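Local coordinates for hypothetical protein (Bacteroides eggerthii, PDB 4JGL), which is of unknown function but adopts a streptavidin-like fold, a curled antiparallel beta sheet with two additional alpha helices, at residues A[81-86]-A[107-112]; A[45-50]-A[146-151]; A[27-32]-A[39-44]. All coordinates share one frame; numbering follows the deposited sequence.

Interaction 1 of 3, residues A[81-86]-A[107-112]; sequences CTPGHF and KNTPSF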
ATOM      1  N   CYS A  81     -10.604   0.381   3.764  1.00 12.92           N
ATOM      2  CA  CYS A  81      -9.934  -0.457   2.769  1.00 12.04           C
ATOM      3  C   CYS A  81     -10.367  -1.915   2.899  1.00 13.00           C
ATOM      4  O   CYS A  81     -10.251  -2.514   3.968  1.00 15.48           O
ATOM      5  CB  CYS A  81      -8.400  -0.392   2.923  1.00 12.71           C
ATOM      6  SG  CYS A  81      -7.707   1.216   2.800  1.00 14.82           S
ATOM      7  N   THR A  82     -10.877  -2.470   1.807  1.00 11.88           N
ATOM      8  CA  THR A  82     -11.367  -3.848   1.746  1.00 12.55           C
ATOM      9  C   THR A  82     -10.468  -4.689   0.829  1.00 11.20           C
ATOM     10  O   THR A  82     -10.157  -4.276  -0.271  1.00 11.45           O
ATOM     11  CB  THR A  82     -12.802  -3.881   1.196  1.00 13.90           C
ATOM     12  OG1 THR A  82     -13.649  -3.072   2.027  1.00 15.61           O
ATOM     13  CG2 THR A  82     -13.344  -5.312   1.114  1.00 15.67           C
ATOM     14  N   PRO A  83     -10.020  -5.859   1.293  1.00 11.51           N
ATOM     15  CA  PRO A  83      -9.141  -6.677   0.478  1.00 12.30           C
ATOM     16  C   PRO A  83      -9.697  -6.978  -0.896  1.00 11.50           C
ATOM     17  O   PRO A  83     -10.920  -7.113  -1.064  1.00 12.62           O
ATOM     18  CB  PRO A  83      -8.983  -7.958   1.291  1.00 14.15           C
ATOM     19  CG  PRO A  83      -9.233  -7.546   2.694  1.00 14.14           C
ATOM     20  CD  PRO A  83     -10.221  -6.433   2.634  1.00 12.81           C
ATOM     21  N   GLY A  84      -8.802  -7.069  -1.862  1.00 11.44           N
ATOM     22  CA  GLY A  84      -9.160  -7.341  -3.238  1.00 11.44           C
ATOM     23  C   GLY A  84      -8.347  -8.491  -3.788  1.00 11.93           C
ATOM     24  O   GLY A  84      -8.767  -9.643  -3.737  1.00 12.28           O
ATOM     25  N   HIS A  85      -7.145  -8.179  -4.274  1.00 11.15           N
ATOM     26  CA  HIS A  85      -6.245  -9.146  -4.871  1.00 10.82           C
ATOM     27  C   HIS A  85      -4.850  -8.931  -4.338  1.00 10.65           C
ATOM     28  O   HIS A  85      -4.540  -7.884  -3.785  1.00 12.01           O
ATOM     29  CB  HIS A  85      -6.267  -9.032  -6.401  1.00 12.18           C
ATOM     30  CG  HIS A  85      -7.510  -9.589  -7.012  1.00 15.23           C
ATOM     31  ND1 HIS A  85      -8.713  -8.922  -6.959  1.00 16.37           N
ATOM     32  CD2 HIS A  85      -7.746 -10.766  -7.637  1.00 16.52           C
ATOM     33  CE1 HIS A  85      -9.642  -9.670  -7.538  1.00 18.73           C
ATOM     34  NE2 HIS A  85      -9.078 -10.786  -7.967  1.00 19.41           N
ATOM     35  N   PHE A  86      -4.004  -9.926  -4.543  1.00 10.95           N
ATOM     36  CA  PHE A  86      -2.595  -9.910  -4.180  1.00 10.59           C
ATOM     37  C   PHE A  86      -1.770 -10.235  -5.404  1.00 10.81           C
ATOM     38  O   PHE A  86      -1.996 -11.252  -6.061  1.00 12.72           O
ATOM     39  CB  PHE A  86      -2.341 -10.935  -3.078  1.00 11.15           C
ATOM     40  CG  PHE A  86      -0.897 -11.032  -2.674  1.00 12.61           C
ATOM     41  CD1 PHE A  86      -0.297 -10.056  -1.920  1.00 13.46           C
ATOM     42  CD2 PHE A  86      -0.140 -12.102  -3.107  1.00 16.94           C
ATOM     43  CE1 PHE A  86       1.066 -10.151  -1.589  1.00 14.93           C
ATOM     44  CE2 PHE A  86       1.193 -12.213  -2.730  1.00 17.86           C
ATOM     45  CZ  PHE A  86       1.768 -11.225  -1.997  1.00 14.72           C
ATOM     46  N   LYS A 107     -11.359 -13.157   5.043  1.00 16.24           N
ATOM     47  CA  LYS A 107     -11.078 -13.731   6.345  1.00 18.06           C
ATOM     48  C   LYS A 107      -9.583 -13.690   6.678  1.00 18.55           C
ATOM     49  O   LYS A 107      -9.205 -13.655   7.841  1.00 24.30           O
ATOM     50  CB  LYS A 107     -11.557 -15.179   6.365  1.00 19.95           C
ATOM     51  CG  LYS A 107     -13.085 -15.333   6.172  1.00 23.62           C
ATOM     52  CD  LYS A 107     -13.518 -16.797   5.990  1.00 28.31           C
ATOM     53  CE  LYS A 107     -15.069 -16.930   5.963  1.00 31.23           C
ATOM     54  NZ  LYS A 107     -15.624 -16.492   4.650  1.00 33.98           N
ATOM     55  N   ASN A 108      -8.733 -13.758   5.668  1.00 13.73           N
ATOM     56  CA  ASN A 108      -7.307 -14.023   5.894  1.00 14.37           C
ATOM     57  C   ASN A 108      -6.361 -12.879   5.548  1.00 12.89           C
ATOM     58  O   ASN A 108      -5.183 -12.967   5.843  1.00 15.45           O
ATOM     59  CB  ASN A 108      -6.908 -15.289   5.153  1.00 16.12           C
ATOM     60  CG  ASN A 108      -7.624 -16.517   5.699  1.00 19.37           C
ATOM     61  OD1 ASN A 108      -7.924 -16.568   6.873  1.00 23.61           O
ATOM     62  ND2 ASN A 108      -7.900 -17.478   4.847  1.00 26.62           N
ATOM     63  N   THR A 109      -6.860 -11.851   4.883  1.00 12.57           N
ATOM     64  CA  THR A 109      -6.127 -10.606   4.646  1.00 12.51           C
ATOM     65  C   THR A 109      -6.783  -9.509   5.476  1.00 13.06           C
ATOM     66  O   THR A 109      -7.997  -9.350   5.390  1.00 13.70           O
ATOM     67  CB  THR A 109      -6.156 -10.217   3.165  1.00 11.36           C
ATOM     68  OG1 THR A 109      -5.400 -11.186   2.430  1.00 13.12           O
ATOM     69  CG2 THR A 109      -5.519  -8.840   2.923  1.00 12.45           C
ATOM     70  N   PRO A 110      -6.004  -8.738   6.256  1.00 14.45           N
ATOM     71  CA  PRO A 110      -6.638  -7.727   7.093  1.00 16.41           C
ATOM     72  C   PRO A 110      -7.244  -6.581   6.288  1.00 13.00           C
ATOM     73  O   PRO A 110      -6.691  -6.184   5.253  1.00 14.27           O
ATOM     74  CB  PRO A 110      -5.471  -7.191   7.946  1.00 17.56           C
ATOM     75  CG  PRO A 110      -4.255  -7.557   7.282  1.00 21.86           C
ATOM     76  CD  PRO A 110      -4.552  -8.822   6.498  1.00 15.77           C
ATOM     77  N   SER A 111      -8.399  -6.095   6.742  1.00 14.41           N
ATOM     78  CA  SER A 111      -8.942  -4.830   6.300  1.00 13.59           C
ATOM     79  C   SER A 111      -8.260  -3.717   7.082  1.00 14.13           C
ATOM     80  O   SER A 111      -7.637  -3.956   8.126  1.00 16.31           O
ATOM     81  CB  SER A 111     -10.459  -4.781   6.468  1.00 16.51           C
ATOM     82  OG  SER A 111     -11.092  -5.773   5.680  1.00 19.44           O
ATOM     83  N   PHE A 112      -8.335  -2.509   6.555  1.00 12.80           N
ATOM     84  CA  PHE A 112      -7.807  -1.354   7.272  1.00 11.78           C
ATOM     85  C   PHE A 112      -8.823  -0.226   7.277  1.00 11.60           C
ATOM     86  O   PHE A 112      -9.482   0.021   6.263  1.00 14.16           O
ATOM     87  CB  PHE A 112      -6.530  -0.805   6.591  1.00 12.40           C
ATOM     88  CG  PHE A 112      -5.310  -1.672   6.764  1.00 13.16           C
ATOM     89  CD1 PHE A 112      -4.657  -1.683   7.983  1.00 14.57           C
ATOM     90  CD2 PHE A 112      -4.798  -2.431   5.727  1.00 16.78           C
ATOM     91  CE1 PHE A 112      -3.524  -2.451   8.165  1.00 15.21           C
ATOM     92  CE2 PHE A 112      -3.688  -3.216   5.914  1.00 16.01           C
ATOM     93  CZ  PHE A 112      -3.052  -3.228   7.123  1.00 16.58           C
TER
HETATM   94  O   HOH W   1     -13.498  -3.934   4.716  1.00 32.34           O
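Cys81 and Phe112 form an antiparallel hydrogen-bonded pair, the tight end of the contact. Cys81 N donates to Phe112 O over 2.8 Å, and the donor meets that oxygen almost end-on, with a C=O...N angle of 170°. The return bond, from Phe112 N to Cys81 O, is longer at 3.2 Å. Both side chains leave the same face of the sheet, where Cys81 CB and Phe112 CB lie 4.1 Å apart; the Phe112 ring turns from Cys81 and meets that of Phe114. In the streptavidin-like sheet, strand 78-92 pairs with both 96-103 and 112-116, and residues 107-111 run up to the second of these pairings. Farther along, Gly84 and His85 both face Ile69 of strand 64-75 in a classic beta bulge. Between bulge and pair, the Pro83 ring packs against the approaching loop: its CG touches Thr109 O at 3.5 Å, its CB lies 3.9 Å from Thr109 CG2, and its CD comes within 3.2 Å of Ser111 OG. That hydroxyl, although close to the proline, is on the exposed side. It receives a hydrogen bond from a water 3.2 Å from Ser111 OG and 2.8 Å from Thr82 OG1, bridging two side chains that do not bond directly.

Interaction 2 of 3, residues A[45-50]-A[146-151]; sequences YGYLMP and YKFEDL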
ATOM      1  N   TYR A  45       5.005   0.089   1.766  1.00  9.60           N
ATOM      2  CA  TYR A  45       4.744   1.232   0.925  1.00  9.26           C
ATOM      3  C   TYR A  45       3.278   1.243   0.560  1.00  8.92           C
ATOM      4  O   TYR A  45       2.715   0.189   0.224  1.00 10.41           O
ATOM      5  CB  TYR A  45       5.585   1.144  -0.360  1.00 11.43           C
ATOM      6  CG  TYR A  45       7.046   0.939  -0.085  1.00 12.07           C
ATOM      7  CD1 TYR A  45       7.575  -0.327   0.143  1.00 13.43           C
ATOM      8  CD2 TYR A  45       7.875   2.021   0.037  1.00 14.40           C
ATOM      9  CE1 TYR A  45       8.918  -0.506   0.416  1.00 15.79           C
ATOM     10  CE2 TYR A  45       9.234   1.873   0.306  1.00 16.73           C
ATOM     11  CZ  TYR A  45       9.738   0.616   0.516  1.00 16.46           C
ATOM     12  OH  TYR A  45      11.079   0.439   0.786  1.00 21.76           O
ATOM     13  N   GLY A  46       2.672   2.414   0.565  1.00  8.61           N
ATOM     14  CA  GLY A  46       1.311   2.554   0.152  1.00  9.05           C
ATOM     15  C   GLY A  46       1.105   3.482  -1.021  1.00  8.36           C
ATOM     16  O   GLY A  46       1.874   4.414  -1.225  1.00  8.68           O
ATOM     17  N   TYR A  47      -0.005   3.282  -1.720  1.00  8.76           N
ATOM     18  CA  TYR A  47      -0.334   4.097  -2.885  1.00  9.12           C
ATOM     19  C   TYR A  47      -1.833   4.253  -2.969  1.00  9.06           C
ATOM     20  O   TYR A  47      -2.540   3.265  -3.157  1.00 10.07           O
ATOM     21  CB  TYR A  47       0.219   3.437  -4.149  1.00  9.78           C
ATOM     22  CG  TYR A  47       0.273   4.276  -5.391  1.00  9.73           C
ATOM     23  CD1 TYR A  47       1.133   5.344  -5.520  1.00 10.82           C
ATOM     24  CD2 TYR A  47      -0.485   3.958  -6.486  1.00 11.90           C
ATOM     25  CE1 TYR A  47       1.218   6.068  -6.699  1.00 11.67           C
ATOM     26  CE2 TYR A  47      -0.420   4.687  -7.648  1.00 13.11           C
ATOM     27  CZ  TYR A  47       0.435   5.724  -7.762  1.00 10.58           C
ATOM     28  OH  TYR A  47       0.478   6.425  -8.953  1.00 13.29           O
ATOM     29  N   LEU A  48      -2.303   5.474  -2.787  1.00  9.20           N
ATOM     30  CA  LEU A  48      -3.734   5.771  -2.834  1.00  9.27           C
ATOM     31  C   LEU A  48      -4.082   6.308  -4.218  1.00 10.53           C
ATOM     32  O   LEU A  48      -3.422   7.227  -4.698  1.00 11.42           O
ATOM     33  CB  LEU A  48      -4.122   6.783  -1.755  1.00 10.50           C
ATOM     34  CG  LEU A  48      -5.608   7.007  -1.524  1.00 12.49           C
ATOM     35  CD1 LEU A  48      -6.189   5.844  -0.771  1.00 14.34           C
ATOM     36  CD2 LEU A  48      -5.827   8.307  -0.763  1.00 16.64           C
HETATM   37  N   MSE A  49      -5.093   5.717  -4.846  1.00 10.28           N
HETATM   38  CA  MSE A  49      -5.482   6.056  -6.218  1.00 12.65           C
HETATM   39  C   MSE A  49      -6.933   6.480  -6.269  1.00 13.38           C
HETATM   40  O   MSE A  49      -7.821   5.657  -6.544  1.00 13.96           O
HETATM   41  CB  MSE A  49      -5.303   4.858  -7.103  1.00 13.29           C
HETATM   42  CG  MSE A  49      -3.925   4.317  -7.203  1.00 15.62           C
HETATM   43 SE   MSE A  49      -3.718   2.778  -8.308  0.75 14.50          SE
HETATM   44  CE  MSE A  49      -4.018   3.548  -9.885  1.00 18.74           C
ATOM     45  N   PRO A  50      -7.203   7.761  -5.991  1.00 14.23           N
ATOM     46  CA  PRO A  50      -8.590   8.204  -5.977  1.00 16.53           C
ATOM     47  C   PRO A  50      -9.311   8.027  -7.317  1.00 19.78           C
ATOM     48  O   PRO A  50     -10.521   7.812  -7.301  1.00 23.51           O
ATOM     49  CB  PRO A  50      -8.478   9.678  -5.612  1.00 18.03           C
ATOM     50  CG  PRO A  50      -7.163   9.801  -4.888  1.00 19.15           C
ATOM     51  CD  PRO A  50      -6.284   8.811  -5.525  1.00 15.28           C
ATOM     52  N   TYR A 146       7.273   7.411  -6.246  1.00 10.62           N
ATOM     53  CA  TYR A 146       8.155   7.116  -7.366  1.00 11.21           C
ATOM     54  C   TYR A 146       8.328   5.615  -7.554  1.00 12.04           C
ATOM     55  O   TYR A 146       8.391   5.123  -8.689  1.00 12.72           O
ATOM     56  CB  TYR A 146       9.530   7.741  -7.229  1.00 11.65           C
ATOM     57  CG  TYR A 146       9.599   9.206  -6.950  1.00 11.18           C
ATOM     58  CD1 TYR A 146       8.626  10.094  -7.394  1.00 12.39           C
ATOM     59  CD2 TYR A 146      10.666   9.715  -6.248  1.00 12.15           C
ATOM     60  CE1 TYR A 146       8.733  11.457  -7.093  1.00 13.96           C
ATOM     61  CE2 TYR A 146      10.775  11.033  -5.962  1.00 12.80           C
ATOM     62  CZ  TYR A 146       9.821  11.910  -6.388  1.00 12.59           C
ATOM     63  OH  TYR A 146       9.960  13.255  -6.066  1.00 15.97           O
ATOM     64  N   LYS A 147       8.420   4.882  -6.450  1.00 10.66           N
ATOM     65  CA  LYS A 147       8.631   3.436  -6.493  1.00 12.02           C
ATOM     66  C   LYS A 147       7.460   2.741  -7.170  1.00 11.04           C
ATOM     67  O   LYS A 147       7.639   1.906  -8.052  1.00 13.15           O
ATOM     68  CB  LYS A 147       8.868   2.901  -5.085  1.00 12.67           C
ATOM     69  CG  LYS A 147       9.267   1.451  -5.012  1.00 13.67           C
ATOM     70  CD  LYS A 147       9.452   1.047  -3.547  1.00 16.99           C
ATOM     71  CE  LYS A 147      10.079  -0.317  -3.372  1.00 19.98           C
ATOM     72  NZ  LYS A 147      11.495  -0.393  -3.806  1.00 23.96           N
ATOM     73  N   PHE A 148       6.244   3.070  -6.772  1.00 10.27           N
ATOM     74  CA  PHE A 148       5.083   2.490  -7.414  1.00 10.82           C
ATOM     75  C   PHE A 148       4.996   2.875  -8.899  1.00 11.92           C
ATOM     76  O   PHE A 148       4.683   2.037  -9.751  1.00 12.62           O
ATOM     77  CB  PHE A 148       3.772   2.924  -6.736  1.00 10.34           C
ATOM     78  CG  PHE A 148       3.398   2.099  -5.529  1.00 10.11           C
ATOM     79  CD1 PHE A 148       2.731   0.909  -5.684  1.00 10.86           C
ATOM     80  CD2 PHE A 148       3.674   2.531  -4.254  1.00 10.68           C
ATOM     81  CE1 PHE A 148       2.355   0.164  -4.580  1.00 11.68           C
ATOM     82  CE2 PHE A 148       3.314   1.767  -3.141  1.00 10.40           C
ATOM     83  CZ  PHE A 148       2.634   0.607  -3.311  1.00 11.91           C
ATOM     84  N   GLU A 149       5.233   4.147  -9.191  1.00 11.66           N
ATOM     85  CA  GLU A 149       5.034   4.618 -10.556  1.00 12.17           C
ATOM     86  C   GLU A 149       6.082   4.032 -11.500  1.00 13.20           C
ATOM     87  O   GLU A 149       5.783   3.718 -12.658  1.00 14.78           O
ATOM     88  CB  GLU A 149       4.927   6.136 -10.578  1.00 12.31           C
ATOM     89  CG  GLU A 149       3.622   6.535  -9.882  1.00 13.10           C
ATOM     90  CD  GLU A 149       3.371   7.998  -9.663  1.00 14.39           C
ATOM     91  OE1 GLU A 149       4.296   8.826  -9.843  1.00 16.13           O
ATOM     92  OE2 GLU A 149       2.220   8.329  -9.250  1.00 14.27           O
ATOM     93  N   ASP A 150       7.294   3.843 -11.014  1.00 12.03           N
ATOM     94  CA  ASP A 150       8.322   3.159 -11.802  1.00 13.51           C
ATOM     95  C   ASP A 150       7.935   1.710 -12.076  1.00 14.26           C
ATOM     96  O   ASP A 150       8.111   1.206 -13.190  1.00 15.85           O
ATOM     97  CB  ASP A 150       9.664   3.206 -11.078  1.00 14.47           C
ATOM     98  CG  ASP A 150      10.736   2.469 -11.793  1.00 22.49           C
ATOM     99  OD1 ASP A 150      11.236   3.029 -12.783  1.00 25.03           O
ATOM    100  OD2 ASP A 150      11.082   1.342 -11.366  1.00 28.34           O
ATOM    101  N   LEU A 151       7.419   1.023 -11.061  1.00 13.72           N
ATOM    102  CA  LEU A 151       6.989  -0.344 -11.211  0.50 12.48           C
ATOM    103  C   LEU A 151       5.842  -0.450 -12.240  1.00 12.91           C
ATOM    104  O   LEU A 151       5.871  -1.310 -13.123  1.00 16.11           O
ATOM    105  CB  LEU A 151       6.648  -0.888  -9.824  0.50 12.94           C
ATOM    106  CG  LEU A 151       6.229  -2.330  -9.709  0.50 13.31           C
ATOM    107  CD1 LEU A 151       7.388  -3.251 -10.037  0.50 16.19           C
ATOM    108  CD2 LEU A 151       5.652  -2.585  -8.296  0.50 12.80           C
TER
HETATM  109  O   HOH W   2      12.109  -1.820  -1.197  0.50 22.75           O
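Tyr47 OH donates to Glu149 OE2 over 2.6 Å, the shortest polar link between strand and helix. The oxygen accepts through its anti lone pair, and the phenol and carboxylate planes stand 88° apart. Glu149 OE1 forms a salt bridge with Arg145, whose charge would probably favour the ionised carboxylate. Beside this bond, the ring planes of Tyr47 and Phe148 are tilted only slightly against each other but overlap little, with centroids 5.0 Å apart. Each ring instead receives the other residue's CB in a CH-pi contact: Tyr47 CB sits over the middle of the Phe148 ring, 3.5 Å from its centroid, while Phe148 CB lies nearer the rim of the Tyr47 ring. The Phe148 ring also turns an edge to Tyr45 O, 3.6 Å from Phe148 CZ. Lys147 CD lies over the Tyr45 ring, 3.9 Å from the centroid, in another CH-pi contact. A bend at the end of the lysine chain (chi4 68°) takes NZ to Tyr65 OH and to a water shared with Tyr45 OH; any cation-pi term is long and weak. Residues 146-151 of helix 142-153 run at 73° to strand residues 45-49, with Met58 of the adjoining strand 54-61 also touching Tyr45, Lys147 and Phe148.

Interaction 3 of 3, residues A[27-32]-A[39-44]; sequences PAISAN and TTMTPD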
ATOM      1  N   PRO A  27       5.454   2.508   8.097  1.00  9.67           N
ATOM      2  CA  PRO A  27       6.070   1.837   9.243  1.00 11.22           C
ATOM      3  C   PRO A  27       4.961   1.250  10.128  1.00 11.25           C
ATOM      4  O   PRO A  27       3.828   1.742  10.133  1.00 11.05           O
ATOM      5  CB  PRO A  27       6.795   2.978   9.954  1.00 13.94           C
ATOM      6  CG  PRO A  27       5.985   4.175   9.636  1.00 13.27           C
ATOM      7  CD  PRO A  27       5.491   3.965   8.211  1.00 10.96           C
ATOM      8  N   ALA A  28       5.311   0.217  10.882  1.00 10.78           N
ATOM      9  CA  ALA A  28       4.435  -0.418  11.843  1.00 10.97           C
ATOM     10  C   ALA A  28       5.027  -0.222  13.232  1.00 11.13           C
ATOM     11  O   ALA A  28       6.166  -0.563  13.464  1.00 12.90           O
ATOM     12  CB  ALA A  28       4.246  -1.910  11.546  1.00 14.82           C
ATOM     13  N   ILE A  29       4.221   0.314  14.147  1.00 10.58           N
ATOM     14  CA  ILE A  29       4.678   0.730  15.490  1.00 11.28           C
ATOM     15  C   ILE A  29       3.679   0.244  16.532  1.00 11.60           C
ATOM     16  O   ILE A  29       2.478   0.234  16.283  1.00 12.66           O
ATOM     17  CB  ILE A  29       4.784   2.264  15.533  1.00 12.65           C
ATOM     18  CG1 ILE A  29       5.727   2.737  14.440  1.00 17.80           C
ATOM     19  CG2 ILE A  29       5.237   2.782  16.900  1.00 15.13           C
ATOM     20  CD1 ILE A  29       5.767   4.233  14.232  1.00 19.44           C
ATOM     21  N   SER A  30       4.166  -0.175  17.710  1.00 12.70           N
ATOM     22  CA  SER A  30       3.266  -0.722  18.722  1.00 12.78           C
ATOM     23  C   SER A  30       2.242   0.300  19.223  1.00 13.00           C
ATOM     24  O   SER A  30       1.127  -0.070  19.575  1.00 14.84           O
ATOM     25  CB  SER A  30       4.047  -1.303  19.904  1.00 13.33           C
ATOM     26  OG  SER A  30       4.797  -2.403  19.463  1.00 16.30           O
ATOM     27  N   ALA A  31       2.634   1.570  19.288  1.00 13.12           N
ATOM     28  CA  ALA A  31       1.745   2.642  19.736  1.00 13.76           C
ATOM     29  C   ALA A  31       1.015   3.258  18.547  1.00 11.80           C
ATOM     30  O   ALA A  31       1.590   3.411  17.482  1.00 13.10           O
ATOM     31  CB  ALA A  31       2.538   3.719  20.441  1.00 14.17           C
ATOM     32  N   ASN A  32      -0.220   3.691  18.767  1.00 12.87           N
ATOM     33  CA  ASN A  32      -1.024   4.357  17.739  1.00 13.83           C
ATOM     34  C   ASN A  32      -0.970   5.874  17.803  1.00 14.75           C
ATOM     35  O   ASN A  32      -1.656   6.532  17.033  1.00 16.31           O
ATOM     36  CB  ASN A  32      -2.475   3.887  17.744  1.00 15.67           C
ATOM     37  CG  ASN A  32      -3.234   4.300  18.958  1.00 19.13           C
ATOM     38  OD1 ASN A  32      -2.717   5.010  19.820  1.00 19.97           O
ATOM     39  ND2 ASN A  32      -4.513   3.898  19.022  1.00 23.99           N
ATOM     40  N   THR A  39      11.452   7.010  10.430  1.00 21.57           N
ATOM     41  CA  THR A  39      12.374   6.284   9.526  1.00 24.53           C
ATOM     42  C   THR A  39      13.261   5.263  10.246  1.00 26.43           C
ATOM     43  O   THR A  39      14.126   4.616   9.624  1.00 28.36           O
ATOM     44  CB  THR A  39      13.292   7.256   8.753  1.00 27.86           C
ATOM     45  OG1 THR A  39      14.128   7.956   9.675  1.00 30.94           O
ATOM     46  CG2 THR A  39      12.482   8.264   7.940  1.00 31.34           C
ATOM     47  N   THR A  40      13.063   5.105  11.551  1.00 25.76           N
ATOM     48  CA  THR A  40      13.856   4.165  12.342  1.00 26.87           C
ATOM     49  C   THR A  40      13.242   2.763  12.257  1.00 26.51           C
ATOM     50  O   THR A  40      13.752   1.816  12.873  1.00 26.72           O
ATOM     51  CB  THR A  40      13.912   4.607  13.823  1.00 26.48           C
ATOM     52  OG1 THR A  40      12.582   4.816  14.299  1.00 28.95           O
ATOM     53  CG2 THR A  40      14.668   5.912  13.966  1.00 30.43           C
HETATM   54  N   MSE A  41      12.141   2.650  11.498  1.00 25.17           N
HETATM   55  CA  MSE A  41      11.354   1.428  11.321  0.70 24.49           C
HETATM   56  C   MSE A  41      11.329   1.052   9.846  1.00 23.74           C
HETATM   57  O   MSE A  41      11.258   1.944   8.991  1.00 26.71           O
HETATM   58  CB  MSE A  41       9.903   1.683  11.777  0.70 25.14           C
HETATM   59  CG  MSE A  41       9.582   1.302  13.234  0.70 27.36           C
HETATM   60 SE   MSE A  41      10.262   2.533  14.607  0.52 23.04          SE
HETATM   61  CE  MSE A  41       9.357   4.183  14.049  0.70 22.85           C
ATOM     62  N   THR A  42      11.317  -0.239   9.553  1.00 22.65           N
ATOM     63  CA  THR A  42      11.298  -0.698   8.171  1.00 22.85           C
ATOM     64  C   THR A  42       9.900  -0.585   7.573  1.00 21.73           C
ATOM     65  O   THR A  42       8.946  -1.183   8.066  1.00 23.24           O
ATOM     66  CB  THR A  42      11.737  -2.152   8.011  1.00 23.98           C
ATOM     67  OG1 THR A  42      13.007  -2.366   8.644  1.00 29.70           O
ATOM     68  CG2 THR A  42      11.882  -2.483   6.535  1.00 24.65           C
ATOM     69  N   PRO A  43       9.790   0.138   6.465  1.00 18.58           N
ATOM     70  CA  PRO A  43       8.458   0.410   6.017  1.00 16.16           C
ATOM     71  C   PRO A  43       7.967  -0.493   4.871  1.00 14.17           C
ATOM     72  O   PRO A  43       8.720  -0.999   4.063  1.00 15.75           O
ATOM     73  CB  PRO A  43       8.582   1.828   5.498  1.00 17.29           C
ATOM     74  CG  PRO A  43       9.976   1.878   4.915  1.00 18.48           C
ATOM     75  CD  PRO A  43      10.803   0.953   5.762  1.00 18.64           C
ATOM     76  N   ASP A  44       6.674  -0.710   4.870  1.00 12.44           N
ATOM     77  CA  ASP A  44       5.977  -1.078   3.657  0.50 10.78           C
ATOM     78  C   ASP A  44       5.660   0.213   2.908  1.00 10.20           C
ATOM     79  O   ASP A  44       6.001   1.304   3.367  1.00  9.31           O
ATOM     80  CB  ASP A  44       4.717  -1.849   4.022  0.50 10.52           C
ATOM     81  CG  ASP A  44       4.970  -3.346   4.161  0.50 13.91           C
ATOM     82  OD1 ASP A  44       6.158  -3.766   4.169  0.50 11.73           O
ATOM     83  OD2 ASP A  44       3.977  -4.088   4.258  0.50 17.09           O
TER
HETATM   84  O   HOH W   3       7.871  -1.064  10.384  1.00 26.99           O
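Met41, present as selenomethionine, reaches across to three consecutive residues of the other segment. Nearest its backbone, Met41 CB rests against Pro27 CB at 3.8 Å. One atom farther out, Met41 CG passes Ala28 O at 3.9 Å. The chain then bends at both chi2 (75°) and chi3 (59°), which folds its terminal methyl back to Ile29 CD1, with Met41 CE 3.6 Å away. Met41 is modelled in two conformers, however, so this contact of its methyl with Ile29 is doubtful.

Toward Asp44 the two backbones come closest, Pro27 CA lying 4.3 Å from Pro43 CA. Neither proline has an N-H to offer, and the pair meet in plain van der Waals packing, Pro43 CB lying 4.1 Å from Pro27 N. A water carries the polar link instead: it accepts from Ala28 N at 2.9 Å and donates to Thr42 O at 2.6 Å, satisfying both backbone groups where the segments stand too far apart to bond directly.

Beyond this shell, backbone bonds hold Pro27 to Tyr137 and Ile29 to Tyr135 of strand 135-140, fixing one side of the contact in the sheet. On the other side, Asp44 pairs through its backbone with Met26; in the conformer given, its carboxylate also meets Lys57 and His59. Phe38, from the connecting loop, packs on Pro27, and Phe34 on Ile29. The loop also carries Cys35, joined by a disulfide to Cys120, a residue of the calcium site. The arrangement is that of two sequential antiparallel strands, 22-29 and 44-49, parting into a long connection at one end of a streptavidin-like sheet, with a water and apolar side chains linking the two segments.

All three contacts reach the same curled antiparallel sheet, yet their centres stand about 18 to 20 Å apart and none touches another, apart from the junction of residues 44 and 45, where interactions 3 and 2 adjoin in sequence. Interaction 3 closes first along the chain, at the connection between the neighbouring strands 22-29 and 44-49. Interaction 2 then packs strand 44-49 against helix 142-153, enclosing 95 residues. Nested within that span, interaction 1 joins strand 78-92 to the start of strand 112-116. Interactions 1 and 2 lie on opposite sides of the chain's centre. Interactions 1 and 3 thus tie loop ends to the sheet, while interaction 2 attaches one of the two helices additional to the streptavidin-like fold.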